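Uncharacterized protein (Bacteroides eggerthii, PDB 4FTD) is of unknown function, folds as a six-bladed beta-propeller with an immunoglobulin-like domain, and may take part in carbohydrate metabolism. Local coordinates at residues Ala296-Asn301 against Ala358-Ala363; Tyr311-Ile316 against Thr321-Ser326. All coordinates share one frame; numbering follows the deposited sequence.

Contact 1: residues Ala296-Asn301 against Ala358-Ala363; sequences ATMVTN and AGQGAA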
loop_
_atom_site.group_PDB
_atom_site.type_symbol
_atom_site.label_atom_id
_atom_site.label_comp_id
_atom_site.label_asym_id
_atom_site.label_seq_id
_atom_site.Cartn_x
_atom_site.Cartn_y
_atom_site.Cartn_z
ATOM N N ALA A 296 10.203 -13.855 -16.272
ATOM C CA ALA A 296 10.306 -13.319 -14.907
ATOM C C ALA A 296 11.533 -12.428 -14.795
ATOM O O ALA A 296 11.491 -11.409 -14.112
ATOM C CB ALA A 296 10.396 -14.435 -13.865
ATOM N N THR A 297 12.614 -12.846 -15.457
ATOM C CA THR A 297 13.949 -12.233 -15.367
ATOM C C THR A 297 14.534 -12.355 -13.955
ATOM O O THR A 297 13.966 -12.986 -13.042
ATOM C CB THR A 297 13.997 -10.737 -15.840
ATOM O OG1 THR A 297 13.484 -9.891 -14.792
ATOM C CG2 THR A 297 13.209 -10.516 -17.157
HETATM N N MSE A 298 15.695 -11.743 -13.766
HETATM C CA MSE A 298 16.296 -11.649 -12.436
HETATM C C MSE A 298 15.568 -10.704 -11.470
HETATM O O MSE A 298 15.852 -10.773 -10.261
HETATM C CB MSE A 298 17.725 -11.175 -12.557
HETATM C CG MSE A 298 17.829 -9.769 -13.200
HETATM SE SE MSE A 298 19.619 -9.140 -13.029
HETATM C CE MSE A 298 19.615 -8.617 -11.196
ATOM N N VAL A 299 14.713 -9.802 -12.000
ATOM C CA VAL A 299 13.891 -8.856 -11.217
ATOM C C VAL A 299 12.484 -9.416 -11.133
ATOM O O VAL A 299 11.649 -9.208 -12.005
ATOM C CB VAL A 299 13.907 -7.420 -11.781
ATOM C CG1 VAL A 299 13.234 -6.423 -10.791
ATOM C CG2 VAL A 299 15.355 -7.019 -12.097
ATOM N N THR A 300 12.241 -10.161 -10.055
ATOM C CA THR A 300 10.991 -10.924 -9.861
ATOM C C THR A 300 10.827 -11.182 -8.360
ATOM O O THR A 300 11.824 -11.184 -7.608
ATOM C CB THR A 300 11.030 -12.258 -10.640
ATOM O OG1 THR A 300 9.785 -12.954 -10.534
ATOM C CG2 THR A 300 12.202 -13.138 -10.162
ATOM N N ASN A 301 9.581 -11.372 -7.931
ATOM C CA ASN A 301 9.261 -11.560 -6.545
ATOM C C ASN A 301 8.034 -12.396 -6.393
ATOM O O ASN A 301 7.179 -12.384 -7.248
ATOM C CB ASN A 301 8.955 -10.222 -5.860
ATOM C CG ASN A 301 10.156 -9.276 -5.746
ATOM O OD1 ASN A 301 10.250 -8.344 -6.511
ATOM N ND2 ASN A 301 11.060 -9.513 -4.781
ATOM N N ALA A 358 9.786 -1.550 -12.094
ATOM C CA ALA A 358 11.259 -1.704 -12.047
ATOM C C ALA A 358 12.049 -0.866 -13.042
ATOM O O ALA A 358 12.993 -0.132 -12.674
ATOM C CB ALA A 358 11.620 -3.181 -12.197
ATOM N N GLY A 359 11.699 -0.969 -14.322
ATOM C CA GLY A 359 12.504 -0.302 -15.334
ATOM C C GLY A 359 13.803 -1.034 -15.643
ATOM O O GLY A 359 14.877 -0.461 -15.530
ATOM N N GLN A 360 13.680 -2.278 -16.103
ATOM C CA GLN A 360 14.829 -3.155 -16.398
ATOM C C GLN A 360 15.138 -3.057 -17.861
ATOM O O GLN A 360 14.298 -3.413 -18.676
ATOM C CB GLN A 360 14.490 -4.613 -16.031
ATOM C CG GLN A 360 15.564 -5.663 -16.322
ATOM C CD GLN A 360 16.803 -5.505 -15.462
ATOM O OE1 GLN A 360 16.797 -4.808 -14.486
ATOM N NE2 GLN A 360 17.884 -6.159 -15.849
ATOM N N GLY A 361 16.313 -2.529 -18.190
ATOM C CA GLY A 361 16.786 -2.359 -19.559
ATOM C C GLY A 361 16.766 -0.884 -19.848
ATOM O O GLY A 361 15.791 -0.186 -19.519
ATOM N N ALA A 362 17.836 -0.411 -20.470
ATOM C CA ALA A 362 17.983 0.987 -20.842
ATOM C C ALA A 362 16.813 1.525 -21.647
ATOM O O ALA A 362 16.528 2.705 -21.555
ATOM C CB ALA A 362 19.283 1.187 -21.590
ATOM N N ALA A 363 16.120 0.661 -22.404
ATOM C CA ALA A 363 14.990 1.067 -23.257
ATOM C C ALA A 363 13.637 0.958 -22.546
ATOM O O ALA A 363 12.614 1.309 -23.090
ATOM C CB ALA A 363 14.977 0.229 -24.529
#
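The side-chain oxygen OE1 of Q360 accepts a hydrogen bond from the backbone N of A410 and meets the CG2 methyl of V299 at 3.6 Å. At the other end of the amide, NE2 donates to the backbone O of G408, so both polar atoms are satisfied and the rotation of the group is fixed. The Q360 chain leaves with CG anti to the backbone N (chi1 178°) and bends at the next bond, which lays the amide obliquely across the valine. V299 divides its branches between two partners: while CG2 faces the amide, CG1 packs on A358 CB at 3.9 Å, and V340 of strand 339-340 touches both of these residues. The selenium of M298, modelled as selenomethionine, makes a looser approach, with SE 4.5 Å from Q360 NE2. An ST turn shapes the backbone that presents these side chains, T297 OG1 accepting from V299 N at 3.1 Å and donating to A296 O at 2.6 Å. The contact joins the lead-in to the first strand of one propeller blade to the loop 358-363, which follows strand 350-357 of the next. No hydrogen bond spans the two segments. The amide's polar needs are met by A410 and G408, and toward V299 it serves as a van der Waals surface, so the contact couples an apolar patch to a polar group held from outside.

Contact 2: residues Tyr311-Ile316 against Thr321-Ser326; sequences YLWSGI and TLVDES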
loop_
_atom_site.group_PDB
_atom_site.type_symbol
_atom_site.label_atom_id
_atom_site.label_comp_id
_atom_site.label_asym_id
_atom_site.label_seq_id
_atom_site.Cartn_x
_atom_site.Cartn_y
_atom_site.Cartn_z
ATOM N N TYR A 311 0.051 -16.849 -3.013
ATOM C CA TYR A 311 1.113 -15.846 -3.195
ATOM C C TYR A 311 0.892 -15.101 -4.493
ATOM O O TYR A 311 0.177 -15.597 -5.383
ATOM C CB TYR A 311 2.498 -16.531 -3.270
ATOM C CG TYR A 311 2.872 -17.293 -2.014
ATOM C CD1 TYR A 311 2.229 -18.500 -1.666
ATOM C CD2 TYR A 311 3.852 -16.803 -1.152
ATOM C CE1 TYR A 311 2.552 -19.164 -0.491
ATOM C CE2 TYR A 311 4.187 -17.477 0.010
ATOM C CZ TYR A 311 3.535 -18.652 0.337
ATOM O OH TYR A 311 3.859 -19.281 1.512
ATOM N N LEU A 312 1.520 -13.930 -4.610
ATOM C CA LEU A 312 1.491 -13.181 -5.846
ATOM C C LEU A 312 2.911 -13.219 -6.395
ATOM O O LEU A 312 3.859 -12.946 -5.701
ATOM C CB LEU A 312 0.996 -11.762 -5.652
ATOM C CG LEU A 312 -0.443 -11.513 -5.235
ATOM C CD1 LEU A 312 -0.637 -9.999 -5.215
ATOM C CD2 LEU A 312 -1.417 -12.192 -6.207
ATOM N N TRP A 313 3.038 -13.620 -7.652
ATOM C CA TRP A 313 4.299 -13.645 -8.352
ATOM C C TRP A 313 4.236 -12.638 -9.483
ATOM O O TRP A 313 3.251 -12.576 -10.204
ATOM C CB TRP A 313 4.510 -15.034 -8.934
ATOM C CG TRP A 313 5.686 -15.220 -9.849
ATOM C CD1 TRP A 313 6.912 -14.610 -9.764
ATOM C CD2 TRP A 313 5.786 -16.145 -10.925
ATOM N NE1 TRP A 313 7.744 -15.061 -10.740
ATOM C CE2 TRP A 313 7.095 -16.030 -11.455
ATOM C CE3 TRP A 313 4.895 -17.056 -11.510
ATOM C CZ2 TRP A 313 7.534 -16.773 -12.544
ATOM C CZ3 TRP A 313 5.336 -17.818 -12.607
ATOM C CH2 TRP A 313 6.647 -17.672 -13.106
ATOM N N SER A 314 5.267 -11.817 -9.594
ATOM C CA SER A 314 5.444 -10.977 -10.756
ATOM C C SER A 314 6.921 -10.773 -11.071
ATOM O O SER A 314 7.831 -11.084 -10.249
ATOM C CB SER A 314 4.701 -9.637 -10.633
ATOM O OG SER A 314 5.434 -8.689 -9.862
ATOM N N GLY A 315 7.132 -10.265 -12.289
ATOM C CA GLY A 315 8.454 -9.990 -12.843
ATOM C C GLY A 315 8.349 -8.997 -13.999
ATOM O O GLY A 315 7.256 -8.482 -14.315
ATOM N N ILE A 316 9.473 -8.754 -14.645
ATOM C CA ILE A 316 9.563 -7.747 -15.690
ATOM C C ILE A 316 8.561 -7.986 -16.801
ATOM O O ILE A 316 7.857 -7.059 -17.200
ATOM C CB ILE A 316 11.023 -7.556 -16.202
ATOM C CG1 ILE A 316 11.951 -7.116 -15.041
ATOM C CG2 ILE A 316 11.074 -6.520 -17.303
ATOM C CD1 ILE A 316 11.541 -5.845 -14.301
ATOM N N THR A 321 0.456 -12.390 -10.852
ATOM C CA THR A 321 -0.212 -13.682 -10.993
ATOM C C THR A 321 -0.379 -14.319 -9.618
ATOM O O THR A 321 0.588 -14.430 -8.843
ATOM C CB THR A 321 0.642 -14.631 -11.899
ATOM O OG1 THR A 321 0.889 -14.033 -13.193
ATOM C CG2 THR A 321 -0.005 -16.000 -12.056
ATOM N N LEU A 322 -1.592 -14.764 -9.334
ATOM C CA LEU A 322 -1.889 -15.512 -8.134
ATOM C C LEU A 322 -1.377 -16.948 -8.372
ATOM O O LEU A 322 -1.721 -17.564 -9.387
ATOM C CB LEU A 322 -3.404 -15.516 -7.873
ATOM C CG LEU A 322 -3.932 -16.226 -6.620
ATOM C CD1 LEU A 322 -3.417 -15.481 -5.403
ATOM C CD2 LEU A 322 -5.461 -16.302 -6.592
ATOM N N VAL A 323 -0.584 -17.464 -7.434
ATOM C CA VAL A 323 -0.010 -18.817 -7.493
ATOM C C VAL A 323 -0.109 -19.545 -6.151
ATOM O O VAL A 323 -0.293 -18.919 -5.128
ATOM C CB VAL A 323 1.480 -18.753 -7.926
ATOM C CG1 VAL A 323 1.618 -18.048 -9.282
ATOM C CG2 VAL A 323 2.307 -18.026 -6.882
ATOM N N ASP A 324 -0.008 -20.872 -6.164
ATOM C CA ASP A 324 0.052 -21.661 -4.917
ATOM C C ASP A 324 1.476 -21.646 -4.366
ATOM O O ASP A 324 2.354 -21.006 -4.957
ATOM C CB ASP A 324 -0.507 -23.102 -5.137
ATOM C CG ASP A 324 0.293 -23.913 -6.148
ATOM O OD1 ASP A 324 1.540 -23.720 -6.266
ATOM O OD2 ASP A 324 -0.336 -24.757 -6.823
ATOM N N GLU A 325 1.752 -22.326 -3.249
ATOM C CA GLU A 325 3.118 -22.248 -2.667
ATOM C C GLU A 325 4.212 -23.006 -3.471
ATOM O O GLU A 325 5.378 -22.935 -3.128
ATOM C CB GLU A 325 3.160 -22.584 -1.169
ATOM C CG GLU A 325 3.070 -24.057 -0.772
ATOM C CD GLU A 325 3.518 -24.283 0.669
ATOM O OE1 GLU A 325 3.205 -23.450 1.533
ATOM O OE2 GLU A 325 4.190 -25.291 0.949
ATOM N N SER A 326 3.816 -23.708 -4.535
ATOM C CA SER A 326 4.743 -24.347 -5.490
ATOM C C SER A 326 4.858 -23.573 -6.783
ATOM O O SER A 326 5.387 -24.086 -7.768
ATOM C CB SER A 326 4.236 -25.767 -5.814
ATOM O OG SER A 326 4.341 -26.523 -4.638
HETATM O O HOH W 1 2.005 -21.045 2.209
#
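Y311 and V323 face each other as an antiparallel hydrogen-bonded pair, with V323 N donating to Y311 O at 2.9 Å and Y311 N donating back to V323 O. W313 and T321 form a second such pair, in which W313 N reaches T321 O at 2.8 Å, nearly straight at 173°. Between them L312 and L322 make a non-hydrogen-bonded pair, their CA atoms each directing a hydrogen at a carbonyl O opposite. On the leucines' own face of the sheet L312 CD2 meets L322 CD1 at 3.9 Å, and L385 of helix 381-390 touches both. On the face of Y311, W313 and V323, the valine splits its methyls: with CG1 anti to the carbonyl carbon (chi1 -57°) it turns that methyl to the indole edge, 4.1 Å from W313 CE3, and leaves CG2 3.9 Å from Y311 CB. F271 meets the indole nearly perpendicular, and F262 meets the Y311 ring edge-to-face. Together the strands form a beta hairpin, the second and third strands of a four-stranded propeller blade. Past V323 the contact turns more polar and more open, with D324 and E325 only partly buried. The one close touch there is Y311 CE1 to E325 CB at 3.5 Å, the two side chains running alongside and pointing the same way. A water bridges their ends, lying 2.7 Å from Y311 OH and donating to E325 OE1, while OE2 forms a salt bridge with K273. An alanine in place of Y311 takes away the ring and its hydroxyl, which would probably leave a gap beside E325 CB and F262 and the water less firmly held. An Asx turn carries the chain onward, D324 OD1 accepting from S326 N at 2.9 Å and also from G328 N.

In the fold
Contact 2 is nested in the chain segment that contact 1 closes, and their centres lie about 16 Å apart. They meet through neighbouring strands 300-304 and 311-315 of a single blade. S314 O is the shared acceptor, 2.7 Å from T300 OG1 and 2.9 Å from N301 N, both probable hydrogen bonds; W313 NE1 donates to the same threonine hydroxyl. I316, at the end of the 311-316 segment, packs on both sides of contact 1, its CG1 lying 3.2 Å from T297 OG1 and its side chain also touching A358. Contact 2 thus lies within one blade, whereas contact 1 ties that blade to the next.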